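Local atomic coordinates of 4-amino-4-deoxy-L-arabinose transferase or related glycosyltransferases of PMT family (Cupriavidus metallidurans, PDB entry 5EZM), a protein that probably transfers 4-amino-4-deoxy-L-arabinose from a polyprenyl-phosphate carrier to lipid A, as an integral membrane glycosyltransferase of the GT-C fold. Residues 51-56 / 463-468; 65-70 / 103-108; 81-86 / 501-506; 111-116 / 161-166; 471-476 / 537-542. One frame throughout, in Å; residues are numbered along the deposited sequence.

Contact 1: residues 51-56 / 463-468; sequences MRHLVG and PASGAD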
# COMPACT_ATOMS: atom_id res chain seq x y z
N MET A 51 0.39 -8.99 12.93
CA MET A 51 -0.23 -10.31 13.01
C MET A 51 -0.14 -11.08 11.70
O MET A 51 -0.78 -12.13 11.56
CB MET A 51 -1.68 -10.19 13.48
CG MET A 51 -1.78 -9.63 14.89
SD MET A 51 -3.30 -10.05 15.77
CE MET A 51 -4.42 -8.81 15.15
N ARG A 52 0.63 -10.59 10.73
CA ARG A 52 0.86 -11.31 9.49
C ARG A 52 2.34 -11.24 9.14
O ARG A 52 3.00 -10.23 9.39
CB ARG A 52 0.04 -10.72 8.33
CG ARG A 52 -1.45 -10.65 8.56
CD ARG A 52 -2.17 -10.06 7.36
NE ARG A 52 -1.72 -8.71 7.04
CZ ARG A 52 -0.87 -8.40 6.07
NH1 ARG A 52 -0.37 -9.36 5.30
NH2 ARG A 52 -0.52 -7.14 5.86
N HIS A 53 2.87 -12.33 8.58
CA HIS A 53 4.20 -12.28 8.02
C HIS A 53 4.19 -11.46 6.74
O HIS A 53 3.15 -11.25 6.11
CB HIS A 53 4.73 -13.68 7.76
CG HIS A 53 5.06 -14.44 9.01
ND1 HIS A 53 4.18 -15.33 9.59
CD2 HIS A 53 6.17 -14.44 9.78
CE1 HIS A 53 4.74 -15.84 10.68
NE2 HIS A 53 5.94 -15.32 10.81
N LEU A 54 5.38 -11.00 6.34
CA LEU A 54 5.49 -10.10 5.19
C LEU A 54 5.15 -10.84 3.90
O LEU A 54 5.64 -11.94 3.65
CB LEU A 54 6.90 -9.52 5.11
CG LEU A 54 7.31 -8.60 6.26
CD1 LEU A 54 8.69 -8.03 6.01
CD2 LEU A 54 6.30 -7.49 6.46
N VAL A 55 4.30 -10.21 3.09
CA VAL A 55 3.81 -10.80 1.85
C VAL A 55 4.60 -10.19 0.70
O VAL A 55 4.50 -8.99 0.43
CB VAL A 55 2.30 -10.58 1.69
CG1 VAL A 55 1.85 -10.98 0.29
CG2 VAL A 55 1.54 -11.36 2.75
N GLY A 56 5.38 -11.02 0.01
CA GLY A 56 6.12 -10.56 -1.16
C GLY A 56 5.23 -10.36 -2.37
O GLY A 56 4.14 -10.91 -2.43
N PRO A 463 3.42 -19.39 4.99
CA PRO A 463 4.25 -20.38 4.31
C PRO A 463 4.98 -19.83 3.10
O PRO A 463 5.99 -20.42 2.68
CB PRO A 463 3.25 -21.48 3.90
CG PRO A 463 1.95 -20.78 3.84
CD PRO A 463 1.99 -19.77 4.94
N ALA A 464 4.51 -18.73 2.51
CA ALA A 464 5.20 -18.16 1.37
C ALA A 464 6.35 -17.25 1.80
O ALA A 464 7.34 -17.12 1.07
CB ALA A 464 4.22 -17.38 0.49
N SER A 465 6.23 -16.63 2.98
CA SER A 465 7.24 -15.69 3.43
C SER A 465 8.57 -16.36 3.71
O SER A 465 9.61 -15.69 3.68
CB SER A 465 6.76 -14.96 4.68
OG SER A 465 6.69 -15.85 5.78
N GLY A 466 8.57 -17.66 4.00
CA GLY A 466 9.80 -18.34 4.36
C GLY A 466 10.30 -18.04 5.75
O GLY A 466 11.38 -18.50 6.11
N ALA A 467 9.54 -17.29 6.54
CA ALA A 467 9.96 -17.00 7.91
C ALA A 467 10.05 -18.26 8.76
O ALA A 467 10.81 -18.27 9.74
CB ALA A 467 9.00 -16.00 8.55
N ASP A 468 9.31 -19.31 8.42
CA ASP A 468 9.37 -20.55 9.19
C ASP A 468 10.73 -21.22 9.05
O ASP A 468 11.32 -21.66 10.05
CB ASP A 468 8.25 -21.50 8.77
CG ASP A 468 6.88 -21.06 9.27
OD1 ASP A 468 6.81 -20.38 10.32
OD2 ASP A 468 5.87 -21.41 8.62

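Contact 2: residues 65-70 / 103-108; sequences ISREMF and FGLGEW. With MPG ([(Z)-octadec-9-enyl] (2R)-2,3-bis(oxidanyl)propanoate), chain B.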
# COMPACT_ATOMS: atom_id res chain seq x y z
N ILE A 65 14.56 -3.15 1.61
CA ILE A 65 15.24 -1.92 1.20
C ILE A 65 15.41 -1.00 2.39
O ILE A 65 16.51 -0.49 2.66
CB ILE A 65 14.47 -1.23 0.06
CG1 ILE A 65 14.59 -2.04 -1.23
CG2 ILE A 65 14.98 0.18 -0.15
CD1 ILE A 65 13.72 -1.53 -2.36
N SER A 66 14.33 -0.79 3.15
CA SER A 66 14.43 0.06 4.33
C SER A 66 15.39 -0.52 5.36
O SER A 66 16.12 0.23 6.02
CB SER A 66 13.04 0.25 4.94
OG SER A 66 12.23 1.00 4.06
N ARG A 67 15.42 -1.85 5.50
CA ARG A 67 16.39 -2.45 6.41
C ARG A 67 17.82 -2.12 5.99
O ARG A 67 18.65 -1.73 6.82
CB ARG A 67 16.20 -3.97 6.48
CG ARG A 67 17.10 -4.64 7.51
CD ARG A 67 17.14 -6.15 7.34
NE ARG A 67 17.89 -6.55 6.15
CZ ARG A 67 19.22 -6.68 6.11
NH1 ARG A 67 19.82 -7.05 4.99
NH2 ARG A 67 19.94 -6.42 7.20
N GLU A 68 18.12 -2.27 4.70
CA GLU A 68 19.48 -2.03 4.23
C GLU A 68 19.87 -0.57 4.39
O GLU A 68 21.00 -0.26 4.76
CB GLU A 68 19.62 -2.48 2.78
CG GLU A 68 19.59 -3.99 2.61
CD GLU A 68 19.62 -4.42 1.16
OE1 GLU A 68 20.38 -3.82 0.37
OE2 GLU A 68 18.87 -5.36 0.81
N MET A 69 18.93 0.34 4.10
CA MET A 69 19.19 1.75 4.35
C MET A 69 19.47 2.00 5.82
O MET A 69 20.39 2.74 6.18
CB MET A 69 18.00 2.59 3.86
CG MET A 69 18.18 4.08 3.98
SD MET A 69 16.77 4.98 3.31
CE MET A 69 16.79 4.48 1.60
N PHE A 70 18.69 1.35 6.69
CA PHE A 70 18.86 1.48 8.14
C PHE A 70 20.23 0.99 8.58
O PHE A 70 20.87 1.60 9.44
CB PHE A 70 17.74 0.70 8.83
CG PHE A 70 17.87 0.61 10.32
CD1 PHE A 70 17.97 1.75 11.10
CD2 PHE A 70 17.84 -0.63 10.95
CE1 PHE A 70 18.07 1.65 12.48
CE2 PHE A 70 17.94 -0.73 12.32
CZ PHE A 70 18.05 0.42 13.09
N PHE A 103 11.73 1.69 16.87
CA PHE A 103 11.14 0.47 17.39
C PHE A 103 11.80 -0.81 16.87
O PHE A 103 11.24 -1.89 17.06
CB PHE A 103 9.64 0.44 17.08
CG PHE A 103 8.95 1.75 17.30
CD1 PHE A 103 8.74 2.23 18.58
CD2 PHE A 103 8.50 2.50 16.23
CE1 PHE A 103 8.10 3.44 18.79
CE2 PHE A 103 7.86 3.71 16.43
CZ PHE A 103 7.66 4.18 17.71
N GLY A 104 12.95 -0.71 16.22
CA GLY A 104 13.65 -1.90 15.74
C GLY A 104 12.93 -2.56 14.57
O GLY A 104 11.85 -2.16 14.15
N LEU A 105 13.57 -3.60 14.05
CA LEU A 105 13.03 -4.32 12.90
C LEU A 105 11.86 -5.20 13.31
O LEU A 105 11.80 -5.71 14.43
CB LEU A 105 14.11 -5.18 12.25
CG LEU A 105 15.32 -4.43 11.69
CD1 LEU A 105 16.37 -5.42 11.20
CD2 LEU A 105 14.87 -3.52 10.56
N GLY A 106 10.93 -5.37 12.38
CA GLY A 106 9.77 -6.20 12.64
C GLY A 106 8.70 -5.96 11.59
O GLY A 106 8.80 -5.05 10.75
N GLU A 107 7.67 -6.80 11.65
CA GLU A 107 6.58 -6.71 10.69
C GLU A 107 5.82 -5.40 10.83
O GLU A 107 5.65 -4.66 9.86
CB GLU A 107 5.64 -7.91 10.86
CG GLU A 107 6.13 -9.20 10.22
CD GLU A 107 7.11 -9.97 11.10
OE1 GLU A 107 7.74 -9.36 11.99
OE2 GLU A 107 7.26 -11.19 10.89
N TRP A 108 5.35 -5.09 12.05
CA TRP A 108 4.52 -3.90 12.21
C TRP A 108 5.31 -2.62 11.98
O TRP A 108 4.75 -1.63 11.50
CB TRP A 108 3.84 -3.89 13.58
CG TRP A 108 4.74 -3.62 14.77
CD1 TRP A 108 5.28 -4.55 15.61
CD2 TRP A 108 5.16 -2.34 15.26
NE1 TRP A 108 6.02 -3.93 16.59
CE2 TRP A 108 5.96 -2.58 16.40
CE3 TRP A 108 4.93 -1.02 14.86
CZ2 TRP A 108 6.54 -1.54 17.13
CZ3 TRP A 108 5.52 0.00 15.59
CH2 TRP A 108 6.31 -0.26 16.71
C2 MPG B . 1.23 -6.18 18.33
C3 MPG B . 2.06 -4.92 18.54
C4 MPG B . 1.46 -3.70 17.86
C5 MPG B . 2.40 -2.49 17.94
C6 MPG B . 1.69 -1.14 17.71
C7 MPG B . 2.65 0.05 17.90
C8 MPG B . 1.97 1.41 17.65
C9 MPG B . 3.00 2.56 17.47
C10 MPG B . 2.34 3.86 16.95
C11 MPG B . 3.37 4.90 16.47
C12 MPG B . 2.73 6.29 16.12
C1 MPG B . 1.91 -7.43 18.90

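Contact 3: residues 81-86 / 501-506; sequences NALKYF and LMMVGQ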
# COMPACT_ATOMS: atom_id res chain seq x y z
N ASN A 81 19.04 -5.63 -1.81
CA ASN A 81 19.99 -6.73 -1.79
C ASN A 81 21.36 -6.27 -2.27
O ASN A 81 21.98 -6.87 -3.16
CB ASN A 81 19.47 -7.92 -2.59
CG ASN A 81 18.19 -8.50 -2.01
OD1 ASN A 81 18.23 -9.31 -1.09
ND2 ASN A 81 17.05 -8.06 -2.54
N ALA A 82 21.82 -5.16 -1.69
CA ALA A 82 23.15 -4.59 -1.92
C ALA A 82 23.27 -4.00 -3.32
O ALA A 82 24.33 -3.47 -3.67
CB ALA A 82 24.24 -5.64 -1.68
N LEU A 83 22.21 -4.06 -4.11
CA LEU A 83 22.23 -3.58 -5.48
C LEU A 83 21.38 -2.33 -5.64
O LEU A 83 20.33 -2.19 -5.00
CB LEU A 83 21.73 -4.65 -6.45
CG LEU A 83 22.53 -5.96 -6.47
CD1 LEU A 83 21.83 -6.94 -7.39
CD2 LEU A 83 23.96 -5.70 -6.92
N LYS A 84 21.85 -1.42 -6.49
CA LYS A 84 21.15 -0.17 -6.73
C LYS A 84 19.73 -0.44 -7.21
O LYS A 84 19.51 -1.24 -8.12
CB LYS A 84 21.90 0.68 -7.76
CG LYS A 84 23.25 1.19 -7.30
CD LYS A 84 23.89 2.05 -8.37
CE LYS A 84 25.20 2.65 -7.88
NZ LYS A 84 25.74 3.66 -8.83
N TYR A 85 18.77 0.24 -6.59
CA TYR A 85 17.35 0.12 -6.92
C TYR A 85 16.85 1.53 -7.19
O TYR A 85 16.58 2.29 -6.25
CB TYR A 85 16.58 -0.56 -5.80
CG TYR A 85 15.15 -0.91 -6.14
CD1 TYR A 85 14.86 -1.94 -7.02
CD2 TYR A 85 14.09 -0.21 -5.58
CE1 TYR A 85 13.55 -2.27 -7.34
CE2 TYR A 85 12.78 -0.53 -5.89
CZ TYR A 85 12.52 -1.56 -6.77
OH TYR A 85 11.21 -1.89 -7.08
N PHE A 86 16.72 1.89 -8.46
CA PHE A 86 16.31 3.23 -8.87
C PHE A 86 14.91 3.24 -9.49
O PHE A 86 14.61 4.09 -10.32
CB PHE A 86 17.32 3.82 -9.86
CG PHE A 86 18.68 4.07 -9.26
CD1 PHE A 86 18.83 4.23 -7.89
CD2 PHE A 86 19.80 4.16 -10.07
CE1 PHE A 86 20.08 4.47 -7.34
CE2 PHE A 86 21.05 4.40 -9.53
CZ PHE A 86 21.19 4.55 -8.16
N LEU A 501 20.71 -11.09 -0.56
CA LEU A 501 20.98 -12.08 -1.58
C LEU A 501 22.09 -11.60 -2.51
O LEU A 501 22.16 -10.41 -2.84
CB LEU A 501 19.73 -12.37 -2.41
CG LEU A 501 18.57 -13.13 -1.78
CD1 LEU A 501 17.42 -13.22 -2.77
CD2 LEU A 501 19.02 -14.52 -1.36
N MET A 502 22.94 -12.52 -2.94
CA MET A 502 23.86 -12.26 -4.04
C MET A 502 23.23 -12.82 -5.31
O MET A 502 23.20 -14.04 -5.51
CB MET A 502 25.24 -12.88 -3.79
CG MET A 502 26.18 -12.68 -4.96
SD MET A 502 27.90 -12.96 -4.53
CE MET A 502 28.10 -11.71 -3.25
N MET A 503 22.73 -11.93 -6.16
CA MET A 503 21.93 -12.34 -7.31
C MET A 503 22.78 -13.13 -8.30
O MET A 503 23.90 -12.74 -8.63
CB MET A 503 21.31 -11.12 -7.98
CG MET A 503 20.25 -10.44 -7.14
SD MET A 503 18.97 -11.60 -6.60
CE MET A 503 18.27 -12.12 -8.16
N VAL A 504 22.22 -14.24 -8.77
CA VAL A 504 22.87 -15.13 -9.74
C VAL A 504 21.96 -15.23 -10.96
O VAL A 504 20.79 -15.61 -10.83
CB VAL A 504 23.14 -16.52 -9.14
CG1 VAL A 504 23.64 -17.46 -10.22
CG2 VAL A 504 24.13 -16.42 -8.00
N GLY A 505 22.50 -14.90 -12.13
CA GLY A 505 21.72 -14.96 -13.35
C GLY A 505 20.71 -13.84 -13.47
O GLY A 505 21.00 -12.70 -13.10
N GLN A 506 19.52 -14.16 -13.99
CA GLN A 506 18.49 -13.14 -14.20
C GLN A 506 18.09 -12.50 -12.88
O GLN A 506 17.49 -13.15 -12.02
CB GLN A 506 17.28 -13.76 -14.89
CG GLN A 506 17.57 -14.41 -16.24
CD GLN A 506 17.69 -13.41 -17.38
OE1 GLN A 506 18.10 -12.26 -17.18
NE2 GLN A 506 17.31 -13.83 -18.58

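Contact 4: residues 111-116 / 161-166; sequences RLAVAL and DMTLAG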
# COMPACT_ATOMS: atom_id res chain seq x y z
N ARG A 111 5.36 -1.89 8.35
CA ARG A 111 4.07 -1.43 7.86
C ARG A 111 3.66 -0.11 8.47
O ARG A 111 2.49 0.29 8.35
CB ARG A 111 3.00 -2.49 8.11
CG ARG A 111 3.18 -3.76 7.28
CD ARG A 111 1.98 -4.67 7.37
NE ARG A 111 2.19 -5.78 8.30
CZ ARG A 111 2.40 -7.04 7.93
NH1 ARG A 111 2.42 -7.36 6.65
NH2 ARG A 111 2.58 -7.97 8.85
N LEU A 112 4.58 0.60 9.13
CA LEU A 112 4.21 1.78 9.89
C LEU A 112 3.89 2.96 8.97
O LEU A 112 2.95 3.72 9.24
CB LEU A 112 5.33 2.14 10.86
CG LEU A 112 4.93 2.95 12.09
CD1 LEU A 112 3.92 2.18 12.92
CD2 LEU A 112 6.16 3.30 12.92
N ALA A 113 4.65 3.11 7.89
CA ALA A 113 4.43 4.23 6.97
C ALA A 113 3.03 4.18 6.37
O ALA A 113 2.36 5.21 6.25
CB ALA A 113 5.49 4.22 5.87
N VAL A 114 2.57 2.99 5.98
CA VAL A 114 1.26 2.90 5.35
C VAL A 114 0.14 3.08 6.37
O VAL A 114 -0.91 3.65 6.05
CB VAL A 114 1.12 1.58 4.57
CG1 VAL A 114 2.12 1.55 3.43
CG2 VAL A 114 1.33 0.39 5.48
N ALA A 115 0.34 2.62 7.61
CA ALA A 115 -0.68 2.81 8.63
C ALA A 115 -0.84 4.29 8.97
O ALA A 115 -1.96 4.81 9.02
CB ALA A 115 -0.34 2.00 9.88
N LEU A 116 0.29 4.97 9.20
CA LEU A 116 0.22 6.41 9.45
C LEU A 116 -0.33 7.16 8.24
O LEU A 116 -1.04 8.16 8.41
CB LEU A 116 1.60 6.95 9.83
CG LEU A 116 2.22 6.35 11.10
CD1 LEU A 116 3.56 7.00 11.39
CD2 LEU A 116 1.28 6.49 12.28
N ASP A 161 1.77 2.59 -2.49
CA ASP A 161 0.53 3.19 -2.97
C ASP A 161 -0.26 3.86 -1.86
O ASP A 161 -0.91 4.88 -2.09
CB ASP A 161 -0.32 2.13 -3.67
CG ASP A 161 0.39 1.51 -4.87
OD1 ASP A 161 1.00 2.28 -5.65
OD2 ASP A 161 0.35 0.27 -5.02
N MET A 162 -0.21 3.32 -0.64
CA MET A 162 -0.95 3.94 0.46
C MET A 162 -0.22 5.18 0.99
O MET A 162 -0.87 6.15 1.38
CB MET A 162 -1.20 2.93 1.58
CG MET A 162 -1.78 3.53 2.86
SD MET A 162 -3.25 4.57 2.63
CE MET A 162 -4.37 3.41 1.85
N THR A 163 1.11 5.16 1.01
CA THR A 163 1.85 6.36 1.37
C THR A 163 1.55 7.49 0.39
O THR A 163 1.19 8.61 0.80
CB THR A 163 3.35 6.07 1.39
OG1 THR A 163 3.59 4.78 1.98
CG2 THR A 163 4.09 7.12 2.21
N LEU A 164 1.65 7.20 -0.91
CA LEU A 164 1.29 8.19 -1.92
C LEU A 164 -0.17 8.61 -1.78
O LEU A 164 -0.50 9.78 -2.01
CB LEU A 164 1.55 7.63 -3.31
CG LEU A 164 1.25 8.58 -4.47
CD1 LEU A 164 2.16 9.79 -4.40
CD2 LEU A 164 1.40 7.87 -5.81
N ALA A 165 -1.05 7.69 -1.38
CA ALA A 165 -2.46 8.03 -1.22
C ALA A 165 -2.67 8.99 -0.06
O ALA A 165 -3.53 9.87 -0.12
CB ALA A 165 -3.29 6.76 -1.03
N GLY A 166 -1.90 8.83 1.02
CA GLY A 166 -2.05 9.71 2.16
C GLY A 166 -1.50 11.10 1.89
O GLY A 166 -2.13 12.11 2.23

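Contact 5: residues 471-476 / 537-542; sequences PQIAQK and PAMAVM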
# COMPACT_ATOMS: atom_id res chain seq x y z
N PRO A 471 14.82 -19.66 10.79
CA PRO A 471 15.70 -20.09 11.90
C PRO A 471 16.61 -21.25 11.56
O PRO A 471 17.77 -21.26 11.98
CB PRO A 471 14.71 -20.44 13.01
CG PRO A 471 13.51 -19.62 12.73
CD PRO A 471 13.41 -19.59 11.23
N GLN A 472 16.12 -22.26 10.82
CA GLN A 472 16.98 -23.37 10.41
C GLN A 472 18.17 -22.87 9.60
O GLN A 472 19.31 -23.32 9.81
CB GLN A 472 16.17 -24.38 9.60
CG GLN A 472 15.13 -25.14 10.40
CD GLN A 472 15.74 -26.19 11.31
OE1 GLN A 472 16.88 -26.61 11.12
NE2 GLN A 472 14.97 -26.63 12.31
N ILE A 473 17.93 -21.94 8.68
CA ILE A 473 19.01 -21.42 7.83
C ILE A 473 19.97 -20.57 8.64
O ILE A 473 21.19 -20.64 8.46
CB ILE A 473 18.41 -20.63 6.65
CG1 ILE A 473 17.48 -21.53 5.83
CG2 ILE A 473 19.51 -20.06 5.77
CD1 ILE A 473 16.72 -20.79 4.77
N ALA A 474 19.44 -19.75 9.55
CA ALA A 474 20.27 -18.82 10.31
C ALA A 474 21.21 -19.52 11.27
O ALA A 474 22.21 -18.92 11.68
CB ALA A 474 19.38 -17.84 11.09
N GLN A 475 20.93 -20.78 11.63
CA GLN A 475 21.81 -21.50 12.54
C GLN A 475 23.20 -21.67 11.95
O GLN A 475 24.20 -21.66 12.69
CB GLN A 475 21.20 -22.86 12.89
CG GLN A 475 21.96 -23.62 13.97
CD GLN A 475 21.44 -25.04 14.17
OE1 GLN A 475 20.40 -25.41 13.63
NE2 GLN A 475 22.17 -25.83 14.95
N LYS A 476 23.30 -21.82 10.63
CA LYS A 476 24.58 -22.02 9.96
C LYS A 476 25.00 -20.89 9.04
O LYS A 476 26.17 -20.84 8.64
CB LYS A 476 24.56 -23.33 9.16
CG LYS A 476 24.46 -24.58 10.02
CD LYS A 476 25.66 -24.68 10.96
CE LYS A 476 25.58 -25.92 11.83
NZ LYS A 476 24.35 -25.93 12.68
N PRO A 537 32.75 -21.44 1.04
CA PRO A 537 31.49 -22.07 1.46
C PRO A 537 30.37 -21.04 1.52
O PRO A 537 30.53 -19.96 2.09
CB PRO A 537 31.82 -22.62 2.85
CG PRO A 537 33.00 -21.84 3.31
CD PRO A 537 33.80 -21.57 2.07
N ALA A 538 29.25 -21.38 0.90
CA ALA A 538 28.13 -20.46 0.82
C ALA A 538 26.83 -21.25 0.75
O ALA A 538 26.83 -22.49 0.66
CB ALA A 538 28.26 -19.52 -0.38
N MET A 539 25.72 -20.53 0.79
CA MET A 539 24.39 -21.08 0.62
C MET A 539 23.76 -20.49 -0.63
O MET A 539 24.28 -19.54 -1.22
CB MET A 539 23.50 -20.81 1.84
CG MET A 539 23.92 -21.53 3.10
SD MET A 539 22.74 -21.31 4.43
CE MET A 539 23.55 -22.21 5.75
N ALA A 540 22.63 -21.06 -1.03
CA ALA A 540 21.91 -20.59 -2.21
C ALA A 540 20.43 -20.86 -2.03
O ALA A 540 20.04 -21.87 -1.44
CB ALA A 540 22.43 -21.26 -3.48
N VAL A 541 19.61 -19.94 -2.54
CA VAL A 541 18.16 -20.07 -2.57
C VAL A 541 17.73 -20.21 -4.02
O VAL A 541 18.18 -19.45 -4.88
CB VAL A 541 17.47 -18.86 -1.92
CG1 VAL A 541 15.96 -19.03 -1.94
CG2 VAL A 541 17.96 -18.66 -0.50
N MET A 542 16.88 -21.19 -4.29
CA MET A 542 16.41 -21.41 -5.65
C MET A 542 15.01 -21.99 -5.61
O MET A 542 14.50 -22.35 -4.54
CB MET A 542 17.36 -22.33 -6.43
CG MET A 542 17.44 -23.74 -5.85
SD MET A 542 18.93 -24.61 -6.40
CE MET A 542 20.20 -23.59 -5.65

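Contact 1: residues 51-56 / 463-468
Ser465 packs against His53 and Leu54 at the end of helix 458-465. Its CB lies 3.4 Å from the backbone O of Leu54. Its OG sits 3.5 Å from His53 CB. With chi1 at 69°, OG lies between the backbone N and the carbonyl carbon and is turned to the chain beyond it. There it accepts from Ala467 N at 3.3 Å, with an N-H...O angle of 169°. This is an ST turn. OG is also bonded to the O of Arg462. Gly466 turns the chain out of the helix with a positive phi. Ala467 then presents CB to the imidazole, 3.5 Å from His53 CD2 and 3.9 Å from NE2, at an oblique approach. Asp468 brings OD1 within 5.2 Å of His53 NE2 without touching it. That oxygen forms a salt bridge with Arg462. The other ring nitrogen, ND1, is hydrogen-bonded to Glu458 OE2. The contact thus joins the loop after helix 31-47 to the chain leaving helix 458-465. The serine hydroxyl stays with its own turn, and the cross-contact is van der Waals packing. The bond to Glu458 limits the turning of the imidazole and would tend to favour its protonated form.

Contact 2: residues 65-70 / 103-108
Arg67, which packs on Leu105, sends its NE into a salt bridge with Glu64 OE1, one helical turn back. The aliphatic part of its chain is then left for Leu105. Arg67 CG lies 3.8 Å from Leu105 CD1, and Arg67 CD lies 4.0 Å from the same methyl. A bend at chi3 (72°) turns the arginine end back to its own helix. The other methyl, Leu105 CD2, is 3.9 Å from Arg67 CG. It also approaches the Phe70 ring obliquely, at 4.2 Å from Phe70 CD2. Leu105 thus meets both side chains of helix 58-72 with its forked end. It is carried on the loop between helices 91-103 and 107-110. Gly104 leaves the first helix with a positive phi, and Gly106 takes the N-cap position of the second.

Trp108 takes no part in the Leu105 cluster; a bound MPG lies over one face of its indole. MPG C5 stands 3.8 Å above the ring plane of Trp108, over its centre, and MPG C7 is 3.7 Å from Trp108 CZ3. Replacing the indole by the methyl of an alanine is likely to leave this part of the alkenyl tail without the flat surface it lies on. Phe70 lies near another MPG molecule. The join between the segments is apolar, built in part from the aliphatic carbons of an arginine whose charge is paired with Glu64 inside its own helix.

Contact 3: residues 81-86 / 501-506
Asn81 OD1 accepts from the backbone N of Leu501 at 3.1 Å. The bond is nearly straight at the hydrogen (172°). At the oxygen the C=O...N angle is 122°, and the donor is tilted 20° from the carbonyl plane. The two side chains lie alongside each other and point the same way, with Asn81 OD1 3.7 Å from Leu501 CB. The second meeting is apolar. Leu83 CD1 lies 3.8 Å from Met503 CG. The Met503 chain bends at chi2 and chi3, which turns SD away from Leu83 and leaves CG to make the touch.

Further out, Asn81 and Ala82 form the two-residue turn of the hairpin made by strands 79-80 and 83-84. Both have positive phi, close to a type I' turn. Glu68 of helix 58-72 holds this turn through its carboxylate, with OE2 to Asn81 N and OE1 to Ala82 N. Pro494 touches both Asn81 and Leu501. Strand 502-504, outermost in the five-stranded sheet, is bonded through Met502 and Val504 to strand 483-486. Val521 packs on Leu83, whose side chain is about 12 Å from the bound zinc ion. A leucine in place of Asn81 would probably leave the Leu501 N-H without its acceptor and weaken the tie between hairpin and strand. One side-chain-to-backbone bond and one apolar touch, both buried, thus dock the hairpin on the C-terminal domain.

Contact 4: residues 111-116 / 161-166
Helices 112-116 and 161-166 run in roughly the same direction, 8.2 Å apart at an axis angle of 34°, and Val114 and Thr163 are nearest, with their CA atoms 5.3 Å apart. Val114 touches both Met162 and Thr163. Its CB is 3.9 Å from Met162 CG, and its CG1 is 4.0 Å from Met162 CB. Met162 CG also rests 3.3 Å from the backbone O of Val114. The methionine begins with CG anti to its own N (chi1 172°). It then bends at chi2 and chi3, which carries the sulfur and methyl away from helix 112-133. Its side chain reaches Trp151 and Ala154 of helix 149-155.

Val114 CG1 lies 3.8 Å from Thr163 OG1, with the two side chains crossing at about a right angle. Ala113 CB stands farther off, 4.4 Å from the same hydroxyl. Thr163 OG1 is hydrogen-bonded to His92 ND1 of helix 91-103, and that helix also touches Ala113 and Val114.

All four touching residues are buried, and the contact lies close to the centre of the chain. It joins helix 112-133, predicted to span the membrane, to helix 160-178. The link is mostly van der Waals packing. Its one polar side-chain group, the threonine hydroxyl, is satisfied by the histidine of a third helix, so three helices are knit together here.

Contact 5: residues 471-476 / 537-542
Met539 makes the apolar packing of this contact, reaching from the sheet to Ile473 and Lys476. Its SD is 3.7 Å from Ile473 CG2, and the two side chains cross obliquely. Its CE is 3.7 Å from Lys476 CB and 3.8 Å from Lys476 C. The chain is extended beyond CG, with chi2 -174° and chi3 -178°. This full length lets sulfur and methyl span the gap between strand and helix. Ile473 also packs on Val567 of strand 566-569 and on Leu493 and Leu497. Met539 also touches Leu483, Leu477 and Met481.

Backbone bonds hold the frame on both sides. Lys476 N bonds to Ile473 O at 3.2 Å. Met539 is bonded by backbone to Pro482 and Tyr484, and Ala540 to Val568, so its strand is flanked by neighbours within the five-stranded sheet.

The charged end of Lys476 leads away from the sheet, and only its CB and backbone carbon join the packing. Ile473 rests on Met539 and Val567, from two strands, which sets helix 470-474 over one face of the mixed sheet of the C-terminal domain. Sulfur, methyl and aliphatic carbons make the join, with no charge of either segment drawn into it.

Overall arrangement
From the N terminus, contact 1 opens first, after helix 31-47, and closes at 463-468. Contacts 2 and 4 lie within that span, one after the other, and Phe103 packs on Leu112 between them. Contact 3 opens at 81-86, inside contact 2, and closes at 501-506, so it crosses contacts 1 and 2 and encloses contact 4. Contact 5 opens after contact 1 has closed and crosses contact 3. Contacts 1 and 3 tie the loop after helix 31-47 and the hairpin 79-84 to the C-terminal part of the chain. Contact 5 is internal to the C-terminal domain and shares its sheet with contact 3. Contact 4 joins helices near the centre. Glu68 links contacts 2 and 3.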